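Local coordinates for protein aspartate aminotransferase (PDB 4H51) that probably catalyses transfer of an amino group between L-aspartate and 2-oxoglutarate, using pyridoxal 5'-phosphate as its cofactor, at residues B[52-57]-B[334-339]; B[87-92]-B[312-317]; B[109-114]-B[289-294]; B[138-143]-B[157-162]. All coordinates share one frame; numbering follows the deposited sequence.

Interaction 1 of 4, residues B[52-57]-B[334-339]. With EDO (1,2-ethanediol), chain D.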
loop_
_atom_site.group_PDB
_atom_site.type_symbol
_atom_site.label_atom_id
_atom_site.label_comp_id
_atom_site.label_asym_id
_atom_site.label_seq_id
_atom_site.Cartn_x
_atom_site.Cartn_y
_atom_site.Cartn_z
ATOM N N GLY B 52 11.017 16.833 -1.081
ATOM C CA GLY B 52 10.927 17.192 0.310
ATOM C C GLY B 52 11.356 16.079 1.275
ATOM O O GLY B 52 10.504 15.500 1.976
ATOM N N ALA B 53 12.661 15.805 1.339
ATOM C CA ALA B 53 13.221 14.830 2.259
ATOM C C ALA B 53 14.346 15.524 3.065
ATOM O O ALA B 53 15.130 16.268 2.503
ATOM C CB ALA B 53 13.755 13.623 1.497
ATOM N N TYR B 54 14.371 15.293 4.370
ATOM C CA TYR B 54 15.311 15.945 5.296
ATOM C C TYR B 54 16.762 15.479 4.984
ATOM O O TYR B 54 17.021 14.284 4.709
ATOM C CB TYR B 54 14.941 15.642 6.765
ATOM C CG TYR B 54 15.868 16.317 7.723
ATOM C CD1 TYR B 54 15.687 17.654 8.038
ATOM C CD2 TYR B 54 16.956 15.640 8.280
ATOM C CE1 TYR B 54 16.547 18.301 8.883
ATOM C CE2 TYR B 54 17.820 16.284 9.138
ATOM C CZ TYR B 54 17.631 17.628 9.400
ATOM O OH TYR B 54 18.431 18.326 10.236
ATOM N N ARG B 55 17.688 16.416 5.001
ATOM C CA ARG B 55 19.088 16.079 4.994
ATOM C C ARG B 55 19.764 16.714 6.198
ATOM O O ARG B 55 19.302 17.744 6.738
ATOM C CB ARG B 55 19.720 16.556 3.668
ATOM C CG ARG B 55 19.128 15.914 2.420
ATOM C CD ARG B 55 19.631 14.469 2.292
ATOM N NE ARG B 55 19.042 13.704 1.176
ATOM C CZ ARG B 55 17.932 12.951 1.245
ATOM N NH1 ARG B 55 17.191 12.892 2.334
ATOM N NH2 ARG B 55 17.546 12.232 0.191
ATOM N N ASP B 56 20.840 16.103 6.634
ATOM C CA ASP B 56 21.605 16.608 7.762
ATOM C C ASP B 56 22.569 17.748 7.339
ATOM O O ASP B 56 22.504 18.246 6.192
ATOM C CB ASP B 56 22.313 15.459 8.497
ATOM C CG ASP B 56 23.515 14.882 7.731
ATOM O OD1 ASP B 56 23.973 15.473 6.708
ATOM O OD2 ASP B 56 23.999 13.836 8.189
ATOM N N GLU B 57 23.391 18.147 8.307
ATOM C CA GLU B 57 24.388 19.243 8.200
ATOM C C GLU B 57 25.335 19.052 7.015
ATOM O O GLU B 57 25.830 20.011 6.440
ATOM C CB GLU B 57 25.249 19.271 9.476
ATOM C CG GLU B 57 24.575 19.894 10.686
ATOM C CD GLU B 57 23.485 19.046 11.387
ATOM O OE1 GLU B 57 23.191 17.867 11.038
ATOM O OE2 GLU B 57 22.932 19.611 12.348
ATOM N N ALA B 334 14.007 20.745 12.706
ATOM C CA ALA B 334 13.341 21.993 12.403
ATOM C C ALA B 334 14.244 23.205 12.556
ATOM O O ALA B 334 14.216 24.124 11.712
ATOM C CB ALA B 334 12.087 22.135 13.268
ATOM N N GLU B 335 15.062 23.213 13.610
ATOM C CA GLU B 335 15.965 24.320 13.850
ATOM C C GLU B 335 17.034 24.382 12.743
ATOM O O GLU B 335 17.393 25.473 12.307
ATOM C CB GLU B 335 16.607 24.221 15.232
ATOM C CG GLU B 335 17.812 25.105 15.503
ATOM C CD GLU B 335 17.510 26.582 15.520
ATOM O OE1 GLU B 335 16.331 26.995 15.667
ATOM O OE2 GLU B 335 18.486 27.349 15.390
ATOM N N ARG B 336 17.536 23.218 12.271
ATOM C CA ARG B 336 18.559 23.242 11.214
ATOM C C ARG B 336 17.990 23.840 9.936
ATOM O O ARG B 336 18.674 24.569 9.208
ATOM C CB ARG B 336 19.143 21.846 10.937
ATOM C CG ARG B 336 20.473 21.868 10.181
ATOM C CD ARG B 336 20.863 20.503 9.629
ATOM N NE ARG B 336 20.143 20.246 8.371
ATOM C CZ ARG B 336 20.404 20.836 7.200
ATOM N NH1 ARG B 336 21.406 21.708 7.068
ATOM N NH2 ARG B 336 19.657 20.531 6.137
ATOM N N ILE B 337 16.739 23.525 9.661
ATOM C CA ILE B 337 16.048 24.117 8.501
ATOM C C ILE B 337 16.001 25.618 8.640
ATOM O O ILE B 337 16.266 26.351 7.673
ATOM C CB ILE B 337 14.621 23.564 8.331
ATOM C CG1 ILE B 337 14.694 22.045 8.018
ATOM C CG2 ILE B 337 13.894 24.307 7.197
ATOM C CD1 ILE B 337 13.365 21.314 8.099
ATOM N N ARG B 338 15.640 26.105 9.829
ATOM C CA ARG B 338 15.648 27.545 10.046
ATOM C C ARG B 338 17.002 28.182 9.813
ATOM O O ARG B 338 17.046 29.281 9.268
ATOM C CB ARG B 338 15.197 27.918 11.455
ATOM C CG ARG B 338 13.729 27.774 11.739
ATOM C CD ARG B 338 13.500 28.225 13.191
ATOM N NE ARG B 338 12.439 27.389 13.645
ATOM C CZ ARG B 338 12.478 26.427 14.556
ATOM N NH1 ARG B 338 13.485 26.205 15.394
ATOM N NH2 ARG B 338 11.364 25.745 14.693
ATOM N N THR B 339 18.099 27.529 10.243
ATOM C CA THR B 339 19.440 28.038 10.036
ATOM C C THR B 339 19.779 28.107 8.548
ATOM O O THR B 339 20.432 29.054 8.113
ATOM C CB THR B 339 20.570 27.308 10.850
ATOM O OG1 THR B 339 20.891 26.005 10.308
ATOM C CG2 THR B 339 20.161 27.159 12.316
HETATM C C1 EDO D . 20.292 16.243 12.158
HETATM O O1 EDO D . 20.531 17.135 11.082
HETATM C C2 EDO D . 19.516 16.985 13.243
HETATM O O2 EDO D . 20.434 17.776 13.987
#

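Interaction 2 of 4, residues B[87-92]-B[312-317]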
loop_
_atom_site.group_PDB
_atom_site.type_symbol
_atom_site.label_atom_id
_atom_site.label_comp_id
_atom_site.label_asym_id
_atom_site.label_seq_id
_atom_site.Cartn_x
_atom_site.Cartn_y
_atom_site.Cartn_z
ATOM N N SER B 87 -7.383 -3.231 9.181
ATOM C CA SER B 87 -7.233 -1.853 9.605
ATOM C C SER B 87 -5.792 -1.524 10.006
ATOM O O SER B 87 -5.441 -0.366 10.125
ATOM C CB SER B 87 -8.104 -1.580 10.818
ATOM O OG SER B 87 -9.466 -1.771 10.551
ATOM N N GLY B 88 -4.967 -2.541 10.228
ATOM C CA GLY B 88 -3.585 -2.296 10.654
ATOM C C GLY B 88 -3.342 -2.519 12.135
ATOM O O GLY B 88 -4.139 -3.167 12.829
ATOM N N TYR B 89 -2.198 -2.016 12.597
ATOM C CA TYR B 89 -1.685 -2.338 13.919
ATOM C C TYR B 89 -2.288 -1.337 14.911
ATOM O O TYR B 89 -1.902 -0.160 14.927
ATOM C CB TYR B 89 -0.156 -2.291 13.938
ATOM C CG TYR B 89 0.498 -2.731 15.252
ATOM C CD1 TYR B 89 0.142 -3.934 15.866
ATOM C CD2 TYR B 89 1.446 -1.930 15.881
ATOM C CE1 TYR B 89 0.712 -4.327 17.064
ATOM C CE2 TYR B 89 2.028 -2.317 17.075
ATOM C CZ TYR B 89 1.657 -3.503 17.660
ATOM O OH TYR B 89 2.242 -3.905 18.849
ATOM N N GLN B 90 -3.208 -1.815 15.749
ATOM C CA GLN B 90 -4.005 -0.904 16.589
ATOM C C GLN B 90 -3.178 -0.021 17.542
ATOM O O GLN B 90 -3.513 1.145 17.693
ATOM C CB GLN B 90 -5.099 -1.644 17.378
ATOM C CG GLN B 90 -6.283 -0.758 17.787
ATOM C CD GLN B 90 -6.929 -0.018 16.637
ATOM O OE1 GLN B 90 -7.229 -0.608 15.605
ATOM N NE2 GLN B 90 -7.144 1.271 16.801
ATOM N N PRO B 91 -2.104 -0.567 18.162
ATOM C CA PRO B 91 -1.320 0.290 19.042
ATOM C C PRO B 91 -0.689 1.482 18.289
ATOM O O PRO B 91 -0.680 2.645 18.796
ATOM C CB PRO B 91 -0.284 -0.671 19.645
ATOM C CG PRO B 91 -0.984 -1.989 19.670
ATOM C CD PRO B 91 -1.773 -1.997 18.371
ATOM N N PHE B 92 -0.205 1.228 17.081
ATOM C CA PHE B 92 0.300 2.308 16.244
ATOM C C PHE B 92 -0.816 3.314 15.996
ATOM O O PHE B 92 -0.656 4.528 16.201
ATOM C CB PHE B 92 0.802 1.786 14.890
ATOM C CG PHE B 92 0.965 2.865 13.859
ATOM C CD1 PHE B 92 1.936 3.833 14.032
ATOM C CD2 PHE B 92 0.159 2.928 12.763
ATOM C CE1 PHE B 92 2.070 4.852 13.124
ATOM C CE2 PHE B 92 0.293 3.944 11.829
ATOM C CZ PHE B 92 1.260 4.900 12.011
ATOM N N LEU B 312 7.917 0.355 14.236
ATOM C CA LEU B 312 8.915 1.333 14.619
ATOM C C LEU B 312 8.276 2.583 15.270
ATOM O O LEU B 312 8.677 3.035 16.354
ATOM C CB LEU B 312 9.775 1.773 13.422
ATOM C CG LEU B 312 10.789 0.774 12.822
ATOM C CD1 LEU B 312 11.341 1.283 11.483
ATOM C CD2 LEU B 312 11.927 0.467 13.822
ATOM N N ALA B 313 7.285 3.141 14.592
ATOM C CA ALA B 313 6.628 4.366 15.060
ATOM C C ALA B 313 5.907 4.135 16.358
ATOM O O ALA B 313 5.924 4.958 17.282
ATOM C CB ALA B 313 5.659 4.866 14.020
ATOM N N HIS B 314 5.246 2.996 16.474
ATOM C CA HIS B 314 4.603 2.700 17.751
ATOM C C HIS B 314 5.566 2.694 18.927
ATOM O O HIS B 314 5.274 3.272 20.010
ATOM C CB HIS B 314 3.869 1.365 17.724
ATOM C CG HIS B 314 3.304 1.024 19.064
ATOM N ND1 HIS B 314 3.830 0.067 19.855
ATOM C CD2 HIS B 314 2.321 1.663 19.821
ATOM C CE1 HIS B 314 3.167 0.035 21.022
ATOM N NE2 HIS B 314 2.231 1.007 21.003
ATOM N N LEU B 315 6.709 2.028 18.744
ATOM C CA LEU B 315 7.733 1.964 19.788
ATOM C C LEU B 315 8.205 3.351 20.188
ATOM O O LEU B 315 8.335 3.638 21.408
ATOM C CB LEU B 315 8.940 1.089 19.387
ATOM C CG LEU B 315 8.896 -0.428 19.572
ATOM C CD1 LEU B 315 10.274 -0.982 19.171
ATOM C CD2 LEU B 315 8.610 -0.868 21.022
ATOM N N ILE B 316 8.435 4.207 19.193
ATOM C CA ILE B 316 8.936 5.561 19.415
ATOM C C ILE B 316 7.865 6.451 20.100
ATOM O O ILE B 316 8.173 7.243 20.965
ATOM C CB ILE B 316 9.411 6.200 18.085
ATOM C CG1 ILE B 316 10.680 5.441 17.566
ATOM C CG2 ILE B 316 9.585 7.735 18.244
ATOM C CD1 ILE B 316 11.030 5.677 16.108
ATOM N N LEU B 317 6.612 6.294 19.713
ATOM C CA LEU B 317 5.514 7.053 20.303
ATOM C C LEU B 317 5.178 6.618 21.735
ATOM O O LEU B 317 4.838 7.469 22.567
ATOM C CB LEU B 317 4.262 6.900 19.441
ATOM C CG LEU B 317 4.346 7.562 18.083
ATOM C CD1 LEU B 317 3.046 7.379 17.272
ATOM C CD2 LEU B 317 4.664 9.054 18.168
#

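Interaction 3 of 4, residues B[109-114]-B[289-294]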
loop_
_atom_site.group_PDB
_atom_site.type_symbol
_atom_site.label_atom_id
_atom_site.label_comp_id
_atom_site.label_asym_id
_atom_site.label_seq_id
_atom_site.Cartn_x
_atom_site.Cartn_y
_atom_site.Cartn_z
ATOM N N ASN B 109 -14.225 9.602 20.212
ATOM C CA ASN B 109 -15.157 9.958 19.148
ATOM C C ASN B 109 -14.603 9.691 17.735
ATOM O O ASN B 109 -15.160 10.174 16.764
ATOM C CB ASN B 109 -15.550 11.442 19.277
ATOM N N LEU B 110 -13.537 8.913 17.587
ATOM C CA LEU B 110 -12.922 8.831 16.258
ATOM C C LEU B 110 -12.773 7.408 15.728
ATOM O O LEU B 110 -12.781 6.455 16.501
ATOM C CB LEU B 110 -11.622 9.592 16.228
ATOM C CG LEU B 110 -10.386 9.074 16.910
ATOM C CD1 LEU B 110 -9.876 7.782 16.277
ATOM C CD2 LEU B 110 -9.317 10.166 16.829
ATOM N N VAL B 111 -12.782 7.289 14.406
ATOM C CA VAL B 111 -12.589 6.023 13.702
ATOM C C VAL B 111 -11.319 6.196 12.889
ATOM O O VAL B 111 -11.133 7.226 12.199
ATOM C CB VAL B 111 -13.870 5.563 12.916
ATOM C CG1 VAL B 111 -14.477 6.693 12.122
ATOM C CG2 VAL B 111 -13.641 4.333 12.033
ATOM N N ALA B 112 -10.414 5.222 12.989
ATOM C CA ALA B 112 -9.110 5.365 12.347
ATOM C C ALA B 112 -8.567 4.020 11.867
ATOM O O ALA B 112 -8.819 2.995 12.506
ATOM C CB ALA B 112 -8.111 5.995 13.333
ATOM N N VAL B 113 -7.826 4.049 10.766
ATOM C CA VAL B 113 -7.116 2.895 10.242
ATOM C C VAL B 113 -5.691 3.311 9.898
ATOM O O VAL B 113 -5.419 4.533 9.626
ATOM C CB VAL B 113 -7.776 2.306 8.951
ATOM C CG1 VAL B 113 -9.171 1.693 9.230
ATOM C CG2 VAL B 113 -7.895 3.345 7.830
ATOM N N GLN B 114 -4.804 2.310 9.891
ATOM C CA GLN B 114 -3.476 2.449 9.340
ATOM C C GLN B 114 -3.560 2.487 7.807
ATOM O O GLN B 114 -4.369 1.777 7.187
ATOM C CB GLN B 114 -2.568 1.289 9.850
ATOM C CG GLN B 114 -1.159 1.308 9.296
ATOM C CD GLN B 114 -0.322 0.185 9.789
ATOM O OE1 GLN B 114 -0.640 -0.388 10.826
ATOM N NE2 GLN B 114 0.794 -0.120 9.076
ATOM N N ASP B 289 -19.886 1.563 11.222
ATOM C CA ASP B 289 -20.288 1.547 9.813
ATOM C C ASP B 289 -19.180 2.170 8.936
ATOM O O ASP B 289 -18.827 1.654 7.877
ATOM C CB ASP B 289 -21.581 2.338 9.611
ATOM C CG ASP B 289 -22.828 1.602 10.077
ATOM O OD1 ASP B 289 -22.714 0.440 10.552
ATOM O OD2 ASP B 289 -23.911 2.230 9.955
ATOM N N VAL B 290 -18.655 3.309 9.362
ATOM C CA VAL B 290 -17.552 3.961 8.623
ATOM C C VAL B 290 -16.332 3.042 8.559
ATOM O O VAL B 290 -15.725 2.871 7.491
ATOM C CB VAL B 290 -17.176 5.340 9.228
ATOM C CG1 VAL B 290 -15.918 5.926 8.542
ATOM C CG2 VAL B 290 -18.313 6.319 9.058
ATOM N N LYS B 291 -15.968 2.427 9.693
ATOM C CA LYS B 291 -14.832 1.516 9.744
ATOM C C LYS B 291 -15.012 0.350 8.743
ATOM O O LYS B 291 -14.067 -0.061 8.060
ATOM C CB LYS B 291 -14.657 0.956 11.156
ATOM C CG LYS B 291 -13.599 -0.139 11.284
ATOM C CD LYS B 291 -12.181 0.407 11.267
ATOM C CE LYS B 291 -11.333 -0.295 12.347
ATOM N NZ LYS B 291 -11.680 -1.752 12.317
ATOM N N SER B 292 -16.247 -0.123 8.636
ATOM C CA SER B 292 -16.558 -1.255 7.737
ATOM C C SER B 292 -16.330 -0.855 6.275
ATOM O O SER B 292 -15.853 -1.643 5.433
ATOM C CB SER B 292 -18.016 -1.733 7.953
ATOM O OG SER B 292 -18.951 -0.886 7.263
ATOM N N VAL B 293 -16.590 0.391 5.969
ATOM C CA VAL B 293 -16.291 0.897 4.629
ATOM C C VAL B 293 -14.784 1.047 4.417
ATOM O O VAL B 293 -14.260 0.665 3.392
ATOM C CB VAL B 293 -17.024 2.235 4.364
ATOM C CG1 VAL B 293 -16.668 2.790 2.995
ATOM C CG2 VAL B 293 -18.561 2.068 4.499
ATOM N N MET B 294 -14.102 1.662 5.383
ATOM C CA MET B 294 -12.652 1.827 5.291
ATOM C C MET B 294 -11.975 0.450 5.050
ATOM O O MET B 294 -11.172 0.317 4.122
ATOM C CB MET B 294 -12.102 2.446 6.566
ATOM C CG MET B 294 -12.489 3.912 6.834
ATOM S SD MET B 294 -11.756 4.421 8.402
ATOM C CE MET B 294 -12.065 6.203 8.455
#

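Interaction 4 of 4, residues B[138-143]-B[157-162]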
loop_
_atom_site.group_PDB
_atom_site.type_symbol
_atom_site.label_atom_id
_atom_site.label_comp_id
_atom_site.label_asym_id
_atom_site.label_seq_id
_atom_site.Cartn_x
_atom_site.Cartn_y
_atom_site.Cartn_z
ATOM N N THR B 138 -20.282 16.852 -6.655
ATOM C CA THR B 138 -19.804 17.659 -5.521
ATOM C C THR B 138 -18.365 18.112 -5.800
ATOM O O THR B 138 -17.507 17.286 -6.076
ATOM C CB THR B 138 -19.840 16.807 -4.213
ATOM O OG1 THR B 138 -21.157 16.357 -3.957
ATOM C CG2 THR B 138 -19.356 17.569 -2.995
ATOM N N PRO B 139 -18.098 19.431 -5.729
ATOM C CA PRO B 139 -16.708 19.894 -5.861
ATOM C C PRO B 139 -15.837 19.416 -4.718
ATOM O O PRO B 139 -16.298 19.333 -3.555
ATOM C CB PRO B 139 -16.823 21.434 -5.872
ATOM C CG PRO B 139 -18.208 21.756 -5.495
ATOM C CD PRO B 139 -19.026 20.516 -5.354
ATOM N N ILE B 140 -14.578 19.127 -5.044
ATOM C CA ILE B 140 -13.573 18.868 -4.064
ATOM C C ILE B 140 -12.501 19.888 -4.362
ATOM O O ILE B 140 -12.057 20.005 -5.524
ATOM C CB ILE B 140 -13.094 17.385 -4.055
ATOM C CG1 ILE B 140 -11.971 17.134 -3.064
ATOM C CG2 ILE B 140 -12.627 16.934 -5.454
ATOM C CD1 ILE B 140 -11.892 15.657 -2.658
ATOM N N TYR B 141 -12.107 20.628 -3.316
ATOM C CA TYR B 141 -11.242 21.767 -3.457
ATOM C C TYR B 141 -9.808 21.554 -3.007
ATOM O O TYR B 141 -9.551 21.089 -1.920
ATOM C CB TYR B 141 -11.832 22.945 -2.695
ATOM C CG TYR B 141 -12.955 23.640 -3.394
ATOM C CD1 TYR B 141 -14.287 23.219 -3.266
ATOM C CD2 TYR B 141 -12.703 24.763 -4.137
ATOM C CE1 TYR B 141 -15.293 23.873 -3.944
ATOM C CE2 TYR B 141 -13.698 25.450 -4.784
ATOM C CZ TYR B 141 -14.986 25.004 -4.697
ATOM O OH TYR B 141 -15.935 25.750 -5.355
ATOM N N LEU B 142 -8.886 21.984 -3.856
ATOM C CA LEU B 142 -7.465 21.992 -3.577
ATOM C C LEU B 142 -6.957 23.434 -3.494
ATOM O O LEU B 142 -7.492 24.309 -4.131
ATOM C CB LEU B 142 -6.757 21.274 -4.726
ATOM C CG LEU B 142 -7.133 19.811 -5.022
ATOM C CD1 LEU B 142 -6.314 19.264 -6.202
ATOM C CD2 LEU B 142 -6.890 18.960 -3.778
ATOM N N SER B 143 -5.896 23.671 -2.735
ATOM C CA SER B 143 -5.287 24.982 -2.671
ATOM C C SER B 143 -4.591 25.346 -4.005
ATOM O O SER B 143 -4.040 24.503 -4.718
ATOM C CB SER B 143 -4.310 25.082 -1.491
ATOM O OG SER B 143 -3.216 24.189 -1.635
ATOM N N ALA B 157 -9.421 8.508 -7.358
ATOM C CA ALA B 157 -10.474 8.072 -6.420
ATOM C C ALA B 157 -11.917 8.271 -6.928
ATOM O O ALA B 157 -12.853 7.862 -6.254
ATOM C CB ALA B 157 -10.312 8.817 -5.098
ATOM N N GLY B 158 -12.109 8.934 -8.081
ATOM C CA GLY B 158 -13.435 9.071 -8.685
ATOM C C GLY B 158 -14.028 10.495 -8.702
ATOM O O GLY B 158 -15.180 10.704 -9.125
ATOM N N TRP B 159 -13.253 11.480 -8.301
ATOM C CA TRP B 159 -13.768 12.849 -8.240
ATOM C C TRP B 159 -13.716 13.520 -9.578
ATOM O O TRP B 159 -12.650 13.674 -10.119
ATOM C CB TRP B 159 -13.057 13.690 -7.186
ATOM C CG TRP B 159 -13.389 13.185 -5.820
ATOM C CD1 TRP B 159 -12.785 12.127 -5.138
ATOM C CD2 TRP B 159 -14.468 13.630 -4.942
ATOM N NE1 TRP B 159 -13.363 11.926 -3.930
ATOM C CE2 TRP B 159 -14.395 12.789 -3.751
ATOM C CE3 TRP B 159 -15.432 14.622 -5.002
ATOM C CZ2 TRP B 159 -15.259 12.934 -2.707
ATOM C CZ3 TRP B 159 -16.297 14.766 -3.924
ATOM C CH2 TRP B 159 -16.215 13.940 -2.800
ATOM N N LYS B 160 -14.878 13.915 -10.083
ATOM C CA LYS B 160 -15.043 14.445 -11.442
ATOM C C LYS B 160 -15.037 15.999 -11.515
ATOM O O LYS B 160 -14.865 16.584 -12.605
ATOM C CB LYS B 160 -16.348 13.888 -12.041
ATOM C CG LYS B 160 -16.455 12.352 -11.976
ATOM C CD LYS B 160 -15.301 11.715 -12.716
ATOM C CE LYS B 160 -15.338 10.174 -12.684
ATOM N NZ LYS B 160 -14.160 9.524 -13.375
ATOM N N ASN B 161 -15.229 16.663 -10.364
ATOM C CA ASN B 161 -15.317 18.127 -10.317
ATOM C C ASN B 161 -14.308 18.661 -9.307
ATOM O O ASN B 161 -14.655 19.019 -8.183
ATOM C CB ASN B 161 -16.736 18.554 -9.994
ATOM C CG ASN B 161 -16.921 20.058 -9.928
ATOM O OD1 ASN B 161 -16.119 20.841 -10.464
ATOM N ND2 ASN B 161 -18.014 20.475 -9.313
ATOM N N ILE B 162 -13.042 18.654 -9.717
ATOM C CA ILE B 162 -11.933 19.119 -8.888
ATOM C C ILE B 162 -11.752 20.625 -9.101
ATOM O O ILE B 162 -11.689 21.087 -10.244
ATOM C CB ILE B 162 -10.631 18.363 -9.219
ATOM C CG1 ILE B 162 -10.848 16.851 -9.020
ATOM C CG2 ILE B 162 -9.440 18.870 -8.362
ATOM C CD1 ILE B 162 -9.782 15.972 -9.701
HETATM O O HOH W 1 -16.391 15.833 -8.007
#

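Interaction 1 of 4, residues B[52-57]-B[334-339]
The long helix 320-350, which in class I aminotransferases joins the large cofactor-binding domain to the small domain, is met here by loop 52-57, and Arg336 carries most of the contact. Its guanidinium forks onto one carbonyl: Arg55 O lies 2.9 Å from Arg336 NH2 and 3.1 Å from Arg336 NE, but N-H angles of 121° and 120° mark both bonds as weak. A bend at chi3 (81°) swings the group off the line of its aliphatic chain and lays one guanidinium face against Asp56 O, 3.5 Å from Arg336 CZ. Tyr54 OH comes in at the guanidinium edge and takes a further weak bond from Arg336 NE (3.2 Å). Beyond the loop, Leu398 O binds NH2 of the same arginine. The edge of the Tyr54 ring rests on the helix, with CE1 4.3 Å from Ile337 CG1. A 1,2-ethanediol, probably from the crystallisation liquor, extends the polar chain: Tyr54 OH donates to its O1 at 2.6 Å, and O1 donates to Glu57 OE1 at 2.8 Å. One arginine, weakly bonded to one backbone carbonyl and lying with its face against the next, thus joins an N-terminal loop to the interdomain helix of the fold-type I aminotransferases.

Interaction 2 of 4, residues B[87-92]-B[312-317]
Phe92 and His314 bring their CA atoms to 4.6 Å, a close approach between the first turn of helix 90-101 and helix 307-318, with no hydrogen bond crossing between the two segments. Both helices belong to the alpha/beta large domain of the class I aminotransferase fold, and Tyr89 stands at the N-cap position of the first. The contact centres on His314. Its CG is anti to the backbone N (chi1 176°), which carries the imidazole across to the start of the other helix; there one face of the ring is turned to Tyr89 and Pro91. Tyr89 turns its CE2 edge to that face in a T-shaped pair, the planes at 90° and the ring centroids 5.7 Å apart. Pro91 occupies the same side of the imidazole in a CH-pi contact: CB sits 3.6 Å from the His314 centroid, 24° off the normal. It is displaced toward the rim, as the 3.3 Å from Pro91 CB to His314 NE2 confirms. Pro91 also serves the tyrosine, since its CD lies 3.6 Å above the middle of the Tyr89 ring, so the proline links the two aromatic groups. Arg311 adds a cation-pi contact to Tyr89, and Glu95 touches His314 from the next turn of helix 90-101. Deeper in, Phe92 has His314 N near its ring plane, while Phe263 meets the same ring at a steep angle. On the helix 307-318 side, the Ala313 CB methyl stands 3.7 Å from Phe92 CE1.

Interaction 3 of 4, residues B[109-114]-B[289-294]
Flat side-chain groups play no part where Val111 and Val113 meet Val290, Lys291 and Met294; methyls, methylenes and a thioether fill the junction, and the only planar pieces are peptides, Val111 O lying 4.0 Å from Met294 CE. Strand 110-114 and helix 289-294 run nearly parallel, their axes 8.5 Å apart at a crossing angle of -17°, so alternate strand residues face successive turns of the helix. Val111 divides its branches: with chi1 at 46°, CG1 touches Val290 CG1 at 3.9 Å while CG2 presses on Lys291 CB at 3.6 Å. Two residues on, a single methyl of Val113 serves both partners: CG1 is 3.8 Å from Met294 SD and 3.9 Å from Lys291 CD. The Met294 chain, extended beyond CG, reaches past Val113 so that its sulfur also lies near Val111 CG2. Lys291 bends along its length, spending its methylenes on both valines; its NZ makes a weak bond to Ser87 OG and a long, weak ion pair with Asp295. Leu128 of helix 117-129 joins the apolar cluster, and Trp21 of the second subunit packs on Val290. A helix laid along the edge strand of a mixed sheet fits the layered alpha/beta large domain of fold-type I pyridoxal-phosphate enzymes.

Interaction 4 of 4, residues B[138-143]-B[157-162]
Ile140 and Trp159 form the apolar centre of this beta-alpha-beta crossover, in which strand 140-144 leads through helix 148-156 to the neighbouring parallel strand 162-169. With CG1 anti to its backbone N (chi1 177°), Ile140 carries CD1 over the face of the indole, 4.0 Å from the centroid of the Trp159 five-membered ring and 12° off its normal. The other branch, CG2, meets the benzene side, 3.7 Å from Trp159 CE3, and turns also to Ile162 CG1 at 4.0 Å. Leu142 extends this layer along the strand, its CD1 being 3.8 Å from Ile162 CG2, and Val154 of the connecting helix packs on both Ile140 and Trp159. At the indole rim the character changes: Thr138 O lies in the ring plane, 3.5 Å from Trp159 CZ3, while Trp159 NE1 is hydrogen-bonded to Ala126 O. Gly158, with positive phi, ends the helix in a Schellman motif just before the tryptophan. Further out, the two strands pair in parallel: Ile140 N donates to Asn161 O at 3.1 Å with an N-H angle of 157°; Pro139 CA makes a CA-H...O contact with the same oxygen. The Asn161 amide runs alongside the Pro139 ring and is tied by ND2 to Thr137 O. Last comes a water bridge, donating to Thr138 O at 2.7 Å and accepting from Asn161 N at 2.8 Å.

From the N terminus, the chain opens interaction 1 at 52-57, interaction 2 at 87-92 and interaction 3 at 109-114. Interaction 4 opens at 138-143 and closes first, at 157-162, as a local crossover. Interaction 3 then closes at 289-294, interaction 2 at 312-317 and interaction 1 at 334-339, so the four loops nest and none cross. Interactions 2 and 3 touch, Ser87 O lying 2.8 Å from Gln114 N in a probable hydrogen bond, which ties the loop before helix 90-101 to strand 110-116. Interactions 3 and 4 reach the same mixed sheet, with centres about 22 Å apart. Interaction 1 sits across the chain's centre from both, on the long helix that follows helix 307-318.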